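Local atomic coordinates of Peptide/nickel transport system substrate-binding protein (Listeria monocytogenes serotype 1/2a, PDB entry 5KZT), a protein that binds peptide and probably delivers it to a membrane transporter for uptake into the cell. Residues L196-G201 with K205-K210; S27-K32 with E179-N184; V245-L250 with P517-K522. One frame throughout, in Å; residues are numbered along the deposited sequence.

Overall arrangement
From the N terminus, contact 2 comes first: it closes a loop with 146 residues between its segments, joining the loop before helix 36-45 to the one after helix 171-177. Contact 1 then closes a far tighter loop, with three residues between 196-201 and 205-210, the edge hairpin of the four-stranded sheet. Contact 3 spans 266 residues and joins the large mixed sheet to the hairpin 511-512/519-520. The three run in series, so none nests or crosses. Contacts 1 and 2 touch, with Trp199 CZ3 3.7 Å from Ala28 CB. Contact 1 meets contact 3 where Tyr208 CE2 lies 4.2 Å from Tyr521 CE2, whereas contacts 2 and 3 stay about 9 Å apart at their nearest atoms.

Contact 1: residues L196-G201 with K205-K210; sequences LKDWTG and KWTYVK
Leu196 packs against Trp206 and Tyr208 on one face of an antiparallel strand pair, and its side chain can be followed outward atom by atom. CB and then CG pass over the carbonyl of Thr207, with CG 4.0 Å from Thr207 O. Leu196 CD1 comes closest to Thr207 O, at 3.4 Å, and also touches both rings obliquely, 3.9 Å from Trp206 CD1 and equally far from Tyr208 CE1. CG anti to the backbone N (chi1 -166°) lets CD1 reach across toward strand 205-210. The backbones pair reciprocally: Lys197 N donates to Thr207 O at 2.9 Å, nearly straight at 163°, and Thr207 N returns a more bent bond to Lys197 O. On the opposite face, Thr207 OG1 donates to Asp198 OD2 at 2.7 Å, using the carboxylate lone pair that points away from the other oxygen. Asp198 has a positive phi of 69°, and beyond it the register slips, for Trp199 rather than Asp198 has the CA nearest that of Trp206. The two tryptophans meet at their stems, Trp199 CB to Trp206 CB being 3.9 Å, while their rings are set obliquely. Asn203, in the turn, bonds to Thr200 N and Asp198 O. Val41 of helix 36-45 lies against Leu196 and Tyr208. These features define a beta hairpin at one margin of a mixed four-stranded sheet, strand 194-197 being outermost and 205-210 continuing inward to 224-229.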
loop_
_atom_site.group_PDB
_atom_site.type_symbol
_atom_site.label_atom_id
_atom_site.label_comp_id
_atom_site.label_asym_id
_atom_site.label_seq_id
_atom_site.Cartn_x
_atom_site.Cartn_y
_atom_site.Cartn_z
ATOM N N LEU A 196 7.901 -18.316 -6.275
ATOM C CA LEU A 196 6.783 -18.031 -7.180
ATOM C C LEU A 196 6.930 -18.851 -8.452
ATOM O O LEU A 196 8.014 -18.932 -9.007
ATOM C CB LEU A 196 6.678 -16.538 -7.529
ATOM C CG LEU A 196 5.395 -16.034 -8.195
ATOM C CD1 LEU A 196 4.220 -16.085 -7.222
ATOM C CD2 LEU A 196 5.541 -14.614 -8.708
ATOM N N LYS A 197 5.836 -19.470 -8.887
ATOM C CA LYS A 197 5.783 -20.239 -10.127
ATOM C C LYS A 197 4.530 -19.833 -10.883
ATOM O O LYS A 197 3.602 -19.280 -10.299
ATOM C CB LYS A 197 5.679 -21.752 -9.853
ATOM C CG LYS A 197 6.843 -22.375 -9.119
ATOM C CD LYS A 197 8.100 -22.417 -9.980
ATOM C CE LYS A 197 9.236 -23.179 -9.308
ATOM N NZ LYS A 197 10.530 -22.468 -9.474
ATOM N N ASP A 198 4.533 -20.135 -12.180
ATOM C CA ASP A 198 3.354 -20.066 -13.056
ATOM C C ASP A 198 2.844 -18.656 -13.342
ATOM O O ASP A 198 1.748 -18.509 -13.859
ATOM C CB ASP A 198 2.196 -20.922 -12.504
ATOM C CG ASP A 198 2.619 -22.346 -12.194
ATOM O OD1 ASP A 198 3.246 -22.968 -13.054
ATOM O OD2 ASP A 198 2.305 -22.851 -11.107
ATOM N N TRP A 199 3.625 -17.628 -13.019
ATOM C CA TRP A 199 3.217 -16.260 -13.291
ATOM C C TRP A 199 3.939 -15.858 -14.567
ATOM O O TRP A 199 5.182 -15.826 -14.585
ATOM C CB TRP A 199 3.571 -15.330 -12.123
ATOM C CG TRP A 199 3.143 -13.931 -12.340
ATOM C CD1 TRP A 199 1.887 -13.498 -12.652
ATOM C CD2 TRP A 199 3.966 -12.771 -12.301
ATOM N NE1 TRP A 199 1.875 -12.134 -12.797
ATOM C CE2 TRP A 199 3.136 -11.656 -12.569
ATOM C CE3 TRP A 199 5.323 -12.552 -12.028
ATOM C CZ2 TRP A 199 3.627 -10.335 -12.606
ATOM C CZ3 TRP A 199 5.820 -11.228 -12.072
ATOM C CH2 TRP A 199 4.959 -10.142 -12.357
ATOM N N THR A 200 3.163 -15.531 -15.607
ATOM C CA THR A 200 3.692 -15.085 -16.915
ATOM C C THR A 200 3.981 -13.604 -16.975
ATOM O O THR A 200 4.538 -13.136 -17.971
ATOM C CB THR A 200 2.723 -15.383 -18.113
ATOM O OG1 THR A 200 1.605 -14.454 -18.150
ATOM C CG2 THR A 200 2.219 -16.781 -18.047
ATOM N N GLY A 201 3.584 -12.864 -15.939
ATOM C CA GLY A 201 3.634 -11.409 -15.959
ATOM C C GLY A 201 2.288 -10.739 -16.139
ATOM O O GLY A 201 2.092 -9.617 -15.684
ATOM N N LYS A 205 -3.425 -16.322 -12.769
ATOM C CA LYS A 205 -3.076 -17.340 -11.800
ATOM C C LYS A 205 -1.596 -17.255 -11.483
ATOM O O LYS A 205 -0.787 -16.807 -12.304
ATOM C CB LYS A 205 -3.439 -18.730 -12.339
ATOM C CG LYS A 205 -4.932 -18.867 -12.517
ATOM C CD LYS A 205 -5.432 -20.264 -12.839
ATOM C CE LYS A 205 -6.877 -20.170 -13.306
ATOM N NZ LYS A 205 -7.708 -21.207 -12.682
ATOM N N TRP A 206 -1.256 -17.629 -10.267
ATOM C CA TRP A 206 0.121 -17.815 -9.875
ATOM C C TRP A 206 0.147 -18.706 -8.649
ATOM O O TRP A 206 -0.897 -18.950 -8.026
ATOM C CB TRP A 206 0.830 -16.481 -9.607
ATOM C CG TRP A 206 0.156 -15.573 -8.628
ATOM C CD1 TRP A 206 0.358 -15.532 -7.285
ATOM C CD2 TRP A 206 -0.805 -14.539 -8.917
ATOM N NE1 TRP A 206 -0.416 -14.561 -6.717
ATOM C CE2 TRP A 206 -1.136 -13.930 -7.693
ATOM C CE3 TRP A 206 -1.402 -14.068 -10.088
ATOM C CZ2 TRP A 206 -2.048 -12.871 -7.596
ATOM C CZ3 TRP A 206 -2.305 -13.012 -10.002
ATOM C CH2 TRP A 206 -2.627 -12.429 -8.757
ATOM N N THR A 207 1.351 -19.175 -8.314
ATOM C CA THR A 207 1.546 -20.241 -7.342
ATOM C C THR A 207 2.739 -19.956 -6.441
ATOM O O THR A 207 3.770 -19.489 -6.910
ATOM C CB THR A 207 1.805 -21.579 -8.062
ATOM O OG1 THR A 207 0.854 -21.731 -9.107
ATOM C CG2 THR A 207 1.694 -22.757 -7.123
ATOM N N TYR A 208 2.584 -20.245 -5.150
ATOM C CA TYR A 208 3.683 -20.215 -4.207
ATOM C C TYR A 208 4.014 -21.651 -3.920
ATOM O O TYR A 208 3.102 -22.441 -3.655
ATOM C CB TYR A 208 3.274 -19.523 -2.911
ATOM C CG TYR A 208 2.895 -18.063 -3.065
ATOM C CD1 TYR A 208 3.874 -17.084 -3.227
ATOM C CD2 TYR A 208 1.558 -17.649 -3.038
ATOM C CE1 TYR A 208 3.543 -15.758 -3.365
ATOM C CE2 TYR A 208 1.224 -16.306 -3.167
ATOM C CZ TYR A 208 2.233 -15.371 -3.317
ATOM O OH TYR A 208 1.899 -14.061 -3.442
ATOM N N VAL A 209 5.296 -22.004 -3.969
ATOM C CA VAL A 209 5.710 -23.354 -3.599
ATOM C C VAL A 209 6.765 -23.233 -2.525
ATOM O O VAL A 209 7.636 -22.369 -2.609
ATOM C CB VAL A 209 6.238 -24.166 -4.803
ATOM C CG1 VAL A 209 6.561 -25.586 -4.375
ATOM C CG2 VAL A 209 5.185 -24.229 -5.906
ATOM N N LYS A 210 6.669 -24.089 -1.502
ATOM C CA LYS A 210 7.640 -24.084 -0.406
ATOM C C LYS A 210 9.071 -24.093 -0.957
ATOM O O LYS A 210 9.418 -24.933 -1.788
ATOM C CB LYS A 210 7.420 -25.282 0.537
ATOM C CG LYS A 210 8.475 -25.415 1.631
ATOM C CD LYS A 210 8.087 -26.391 2.727
ATOM C CE LYS A 210 9.293 -26.641 3.620
ATOM N NZ LYS A 210 9.020 -27.381 4.876
#

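Contact 2: residues S27-K32 with E179-N184; sequences SADSTK and EKYAQN
Asp29 and Tyr181 cross at about a right angle, with the carboxylate and ring planes 87° apart. The direct contacts are of van der Waals range: with CG anti to the backbone N (chi1 -177°), Asp29 OD2 comes to the edge of the phenol ring, near its plane, 3.5 Å from Tyr181 CD2. Beside it, the methyl of Ala182 points at the facing loop, with CB 3.9 Å from both Asp29 CA and Ala28 O. Three waters supply the polar links. The first accepts from Ala28 N and donates to Ala182 O at 2.7 Å. A second is held at three points, by Ala28 O, by Ser30 N and, 2.8 Å away, by Tyr181 OH. The third donates both to Asp29 OD2 and to Tyr181 O. Bonds inside the 27-32 loop set the carboxylate: Asp29 OD1 takes Thr31 N at 2.9 Å nearly along the C-O bond and Lys32 N from above the carboxylate plane. Arg103 of helix 94-105 makes a salt bridge to Asp29 OD2, a charge that would probably favour the ionised form of this buried acid. On the other side, Gln183 N bonds back to Lys180 O, and the positive phi of Ala182 fits the third position of the turn. A type II beta turn is thus joined through waters to an Asx turn, connecting the loop before helix 36-45 with the one after helix 171-177.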
loop_
_atom_site.group_PDB
_atom_site.type_symbol
_atom_site.label_atom_id
_atom_site.label_comp_id
_atom_site.label_asym_id
_atom_site.label_seq_id
_atom_site.Cartn_x
_atom_site.Cartn_y
_atom_site.Cartn_z
ATOM N N SER A 27 3.270 -5.280 -10.177
ATOM C CA SER A 27 4.732 -5.384 -10.146
ATOM C C SER A 27 5.130 -6.419 -9.131
ATOM O O SER A 27 4.532 -6.491 -8.063
ATOM C CB SER A 27 5.361 -4.046 -9.745
ATOM O OG SER A 27 6.762 -4.154 -9.549
ATOM N N ALA A 28 6.161 -7.198 -9.454
ATOM C CA ALA A 28 6.779 -8.062 -8.465
ATOM C C ALA A 28 8.261 -7.745 -8.310
ATOM O O ALA A 28 9.027 -8.585 -7.863
ATOM C CB ALA A 28 6.574 -9.519 -8.835
ATOM N N ASP A 29 8.654 -6.530 -8.669
ATOM C CA ASP A 29 10.016 -6.053 -8.461
ATOM C C ASP A 29 10.042 -5.466 -7.057
ATOM O O ASP A 29 9.370 -4.473 -6.812
ATOM C CB ASP A 29 10.343 -4.999 -9.542
ATOM C CG ASP A 29 11.788 -4.472 -9.461
ATOM O OD1 ASP A 29 12.240 -4.187 -8.336
ATOM O OD2 ASP A 29 12.450 -4.316 -10.527
ATOM N N SER A 30 10.810 -6.063 -6.135
ATOM C CA SER A 30 10.771 -5.625 -4.733
ATOM C C SER A 30 11.212 -4.166 -4.539
ATOM O O SER A 30 10.800 -3.535 -3.572
ATOM C CB SER A 30 11.566 -6.545 -3.802
ATOM O OG SER A 30 12.921 -6.651 -4.189
ATOM N N THR A 31 12.028 -3.638 -5.450
ATOM C CA THR A 31 12.403 -2.233 -5.387
ATOM C C THR A 31 11.297 -1.299 -5.870
ATOM O O THR A 31 11.056 -0.259 -5.264
ATOM C CB THR A 31 13.673 -1.959 -6.203
ATOM O OG1 THR A 31 14.706 -2.856 -5.788
ATOM C CG2 THR A 31 14.142 -0.526 -5.991
ATOM N N LYS A 32 10.645 -1.667 -6.972
ATOM C CA LYS A 32 9.748 -0.771 -7.684
ATOM C C LYS A 32 8.282 -0.920 -7.271
ATOM O O LYS A 32 7.518 0.045 -7.405
ATOM C CB LYS A 32 9.885 -0.960 -9.198
ATOM C CG LYS A 32 11.258 -0.646 -9.749
ATOM C CD LYS A 32 11.268 -0.783 -11.263
ATOM C CE LYS A 32 12.658 -0.565 -11.794
ATOM N NZ LYS A 32 12.705 -0.784 -13.254
ATOM N N GLU A 179 16.064 -5.540 -18.722
ATOM C CA GLU A 179 14.695 -4.995 -18.660
ATOM C C GLU A 179 13.587 -6.038 -18.459
ATOM O O GLU A 179 12.455 -5.669 -18.130
ATOM C CB GLU A 179 14.390 -4.072 -19.854
ATOM C CG GLU A 179 15.202 -2.764 -19.894
ATOM C CD GLU A 179 15.317 -2.052 -18.542
ATOM O OE1 GLU A 179 16.258 -2.376 -17.766
ATOM O OE2 GLU A 179 14.481 -1.162 -18.238
ATOM N N LYS A 180 13.896 -7.323 -18.622
ATOM C CA LYS A 180 12.927 -8.376 -18.288
ATOM C C LYS A 180 12.945 -8.805 -16.799
ATOM O O LYS A 180 12.151 -9.655 -16.386
ATOM C CB LYS A 180 13.105 -9.589 -19.208
ATOM C CG LYS A 180 12.754 -9.334 -20.680
ATOM C CD LYS A 180 11.272 -9.023 -20.934
ATOM C CE LYS A 180 10.332 -10.218 -20.691
ATOM N NZ LYS A 180 8.957 -9.829 -20.237
ATOM N N TYR A 181 13.824 -8.214 -15.983
ATOM C CA TYR A 181 13.885 -8.583 -14.565
ATOM C C TYR A 181 12.510 -8.453 -13.900
ATOM O O TYR A 181 11.847 -7.428 -14.041
ATOM C CB TYR A 181 14.908 -7.750 -13.785
ATOM C CG TYR A 181 14.797 -8.057 -12.305
ATOM C CD1 TYR A 181 15.107 -9.330 -11.826
ATOM C CD2 TYR A 181 14.295 -7.122 -11.403
ATOM C CE1 TYR A 181 14.971 -9.655 -10.494
ATOM C CE2 TYR A 181 14.165 -7.437 -10.055
ATOM C CZ TYR A 181 14.504 -8.706 -9.613
ATOM O OH TYR A 181 14.353 -9.055 -8.300
ATOM N N ALA A 182 12.097 -9.500 -13.188
ATOM C CA ALA A 182 10.805 -9.558 -12.469
ATOM C C ALA A 182 9.544 -9.395 -13.331
ATOM O O ALA A 182 8.463 -9.109 -12.820
ATOM C CB ALA A 182 10.797 -8.574 -11.304
ATOM N N GLN A 183 9.654 -9.619 -14.632
ATOM C CA GLN A 183 8.488 -9.500 -15.509
ATOM C C GLN A 183 7.665 -10.773 -15.511
ATOM O O GLN A 183 6.559 -10.780 -16.027
ATOM C CB GLN A 183 8.921 -9.118 -16.919
ATOM C CG GLN A 183 9.560 -7.729 -17.012
ATOM C CD GLN A 183 8.620 -6.573 -16.686
ATOM O OE1 GLN A 183 9.061 -5.514 -16.263
ATOM N NE2 GLN A 183 7.331 -6.755 -16.918
ATOM N N ASN A 184 8.224 -11.846 -14.963
ATOM C CA ASN A 184 7.528 -13.112 -14.783
ATOM C C ASN A 184 8.274 -13.904 -13.702
ATOM O O ASN A 184 9.352 -13.488 -13.268
ATOM C CB ASN A 184 7.446 -13.875 -16.121
ATOM C CG ASN A 184 8.806 -14.097 -16.758
ATOM O OD1 ASN A 184 9.710 -14.628 -16.134
ATOM N ND2 ASN A 184 8.962 -13.668 -17.999
HETATM O O HOH W 1 7.057 -6.926 -12.116
HETATM O O HOH W 2 11.942 -8.400 -7.010
HETATM O O HOH W 3 11.402 -4.746 -13.038
#

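Contact 3: residues V245-L250 with P517-K522; sequences VDRTVL and PDYTYK
Arg247 and Tyr519 make the whole of this contact, reaching toward each other from backbones whose nearest CA atoms are 13.4 Å apart. In sequence order, the first segment starts at Val245, packed on Thr20, and Asp246, whose carboxylate bonds to Asn18 N and Tyr506 OH. Arg247 then opens strand 247-250. Its CG lies anti to the backbone N (chi1 -171°), and the chain stays extended from CG to NE, so the side chain spends its full length in crossing the gap. Its end grips a single atom with two nitrogens: NH2 donates to Tyr519 OH at 3.0 Å and NH1 to the same oxygen at 3.1 Å. The hydroxyl lies near the guanidinium plane, 13° out of it, but sharing one acceptor between two N-H groups bends both bonds, to 144° at NH2. The phenol ring stands steeply to the guanidinium, and its CZ comes 3.5 Å from Arg247 NH1. Gln503 OE1 accepts from NE, a third bond that would limit rotation of the group. Beyond Arg247, Thr248 and Leu250 pair with Leu502 and Ala500 of strand 491-503, and Val249 packs on Thr499 and Tyr501, the latter also touching Tyr519. The end-on grip of one hydroxyl by NH1 and NH2, a buried pair of side-chain hydrogen bonds, joins a strand of the large mixed sheet to the short C-terminal hairpin of strands 511-512 and 519-520.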
loop_
_atom_site.group_PDB
_atom_site.type_symbol
_atom_site.label_atom_id
_atom_site.label_comp_id
_atom_site.label_asym_id
_atom_site.label_seq_id
_atom_site.Cartn_x
_atom_site.Cartn_y
_atom_site.Cartn_z
ATOM N N VAL A 245 -11.806 -22.863 -3.593
ATOM C CA VAL A 245 -11.017 -21.893 -2.832
ATOM C C VAL A 245 -11.375 -22.015 -1.374
ATOM O O VAL A 245 -12.463 -22.457 -1.037
ATOM C CB VAL A 245 -11.200 -20.436 -3.312
ATOM C CG1 VAL A 245 -10.831 -20.311 -4.784
ATOM C CG2 VAL A 245 -12.610 -19.908 -3.064
ATOM N N ASP A 246 -10.440 -21.617 -0.518
ATOM C CA ASP A 246 -10.561 -21.752 0.928
ATOM C C ASP A 246 -10.912 -20.455 1.657
ATOM O O ASP A 246 -11.183 -20.475 2.859
ATOM C CB ASP A 246 -9.268 -22.322 1.491
ATOM C CG ASP A 246 -8.934 -23.664 0.901
ATOM O OD1 ASP A 246 -9.826 -24.539 0.869
ATOM O OD2 ASP A 246 -7.790 -23.852 0.437
ATOM N N ARG A 247 -10.887 -19.344 0.931
ATOM C CA ARG A 247 -11.140 -18.022 1.472
ATOM C C ARG A 247 -11.592 -17.145 0.309
ATOM O O ARG A 247 -10.987 -17.183 -0.766
ATOM C CB ARG A 247 -9.864 -17.502 2.118
ATOM C CG ARG A 247 -10.000 -16.235 2.920
ATOM C CD ARG A 247 -8.735 -16.008 3.713
ATOM N NE ARG A 247 -8.835 -14.971 4.733
ATOM C CZ ARG A 247 -8.330 -13.750 4.638
ATOM N NH1 ARG A 247 -7.702 -13.344 3.529
ATOM N NH2 ARG A 247 -8.470 -12.922 5.667
ATOM N N THR A 248 -12.674 -16.395 0.490
ATOM C CA THR A 248 -13.205 -15.569 -0.585
ATOM C C THR A 248 -13.753 -14.233 -0.072
ATOM O O THR A 248 -14.453 -14.175 0.926
ATOM C CB THR A 248 -14.266 -16.351 -1.397
ATOM O OG1 THR A 248 -14.630 -15.616 -2.571
ATOM C CG2 THR A 248 -15.508 -16.638 -0.565
ATOM N N VAL A 249 -13.474 -13.172 -0.812
ATOM C CA VAL A 249 -13.912 -11.836 -0.437
ATOM C C VAL A 249 -15.399 -11.668 -0.727
ATOM O O VAL A 249 -15.865 -12.086 -1.782
ATOM C CB VAL A 249 -13.178 -10.743 -1.243
ATOM C CG1 VAL A 249 -13.665 -9.352 -0.807
ATOM C CG2 VAL A 249 -11.683 -10.854 -1.105
ATOM N N LEU A 250 -16.126 -11.035 0.201
ATOM C CA LEU A 250 -17.553 -10.747 0.057
ATOM C C LEU A 250 -17.740 -9.245 0.041
ATOM O O LEU A 250 -17.243 -8.564 0.907
ATOM C CB LEU A 250 -18.355 -11.293 1.248
ATOM C CG LEU A 250 -18.203 -12.783 1.560
ATOM C CD1 LEU A 250 -18.829 -13.084 2.909
ATOM C CD2 LEU A 250 -18.818 -13.634 0.462
ATOM N N PRO A 517 3.399 -5.298 3.846
ATOM C CA PRO A 517 2.717 -6.346 3.073
ATOM C C PRO A 517 1.626 -7.057 3.884
ATOM O O PRO A 517 1.839 -7.372 5.055
ATOM C CB PRO A 517 3.844 -7.320 2.731
ATOM C CG PRO A 517 5.078 -6.462 2.683
ATOM C CD PRO A 517 4.867 -5.356 3.686
ATOM N N ASP A 518 0.478 -7.295 3.265
ATOM C CA ASP A 518 -0.744 -7.639 4.006
ATOM C C ASP A 518 -0.701 -8.952 4.815
ATOM O O ASP A 518 -1.195 -8.998 5.945
ATOM C CB ASP A 518 -1.937 -7.645 3.062
ATOM C CG ASP A 518 -2.409 -6.227 2.703
ATOM O OD1 ASP A 518 -1.577 -5.305 2.521
ATOM O OD2 ASP A 518 -3.628 -6.027 2.585
ATOM N N TYR A 519 -0.119 -9.989 4.234
ATOM C CA TYR A 519 -0.093 -11.314 4.855
ATOM C C TYR A 519 1.296 -11.910 4.888
ATOM O O TYR A 519 2.172 -11.538 4.098
ATOM C CB TYR A 519 -1.046 -12.270 4.130
ATOM C CG TYR A 519 -2.489 -11.885 4.286
ATOM C CD1 TYR A 519 -3.099 -10.998 3.400
ATOM C CD2 TYR A 519 -3.257 -12.393 5.343
ATOM C CE1 TYR A 519 -4.439 -10.643 3.547
ATOM C CE2 TYR A 519 -4.588 -12.014 5.511
ATOM C CZ TYR A 519 -5.172 -11.146 4.615
ATOM O OH TYR A 519 -6.511 -10.798 4.772
ATOM N N THR A 520 1.493 -12.824 5.833
ATOM C CA THR A 520 2.679 -13.672 5.862
ATOM C C THR A 520 2.169 -15.099 5.986
ATOM O O THR A 520 1.608 -15.469 7.026
ATOM C CB THR A 520 3.607 -13.321 7.023
ATOM O OG1 THR A 520 4.029 -11.951 6.896
ATOM C CG2 THR A 520 4.843 -14.248 7.029
ATOM N N TYR A 521 2.336 -15.879 4.917
ATOM C CA TYR A 521 1.860 -17.257 4.879
ATOM C C TYR A 521 2.860 -18.263 5.439
ATOM O O TYR A 521 2.535 -19.458 5.499
ATOM C CB TYR A 521 1.519 -17.683 3.449
ATOM C CG TYR A 521 0.576 -16.762 2.722
ATOM C CD1 TYR A 521 -0.591 -16.270 3.341
ATOM C CD2 TYR A 521 0.823 -16.398 1.421
ATOM C CE1 TYR A 521 -1.464 -15.425 2.664
ATOM C CE2 TYR A 521 -0.049 -15.557 0.729
ATOM C CZ TYR A 521 -1.185 -15.069 1.351
ATOM O OH TYR A 521 -2.011 -14.215 0.642
ATOM N N LYS A 522 4.046 -17.788 5.829
ATOM C CA LYS A 522 5.183 -18.625 6.229
ATOM C C LYS A 522 4.780 -19.790 7.125
ATOM O O LYS A 522 5.155 -20.907 6.824
ATOM C CB LYS A 522 6.251 -17.778 6.928
ATOM C CG LYS A 522 7.488 -18.521 7.387
ATOM C CD LYS A 522 8.447 -17.585 8.109
ATOM C CE LYS A 522 9.511 -18.385 8.835
ATOM N NZ LYS A 522 10.564 -17.516 9.417
#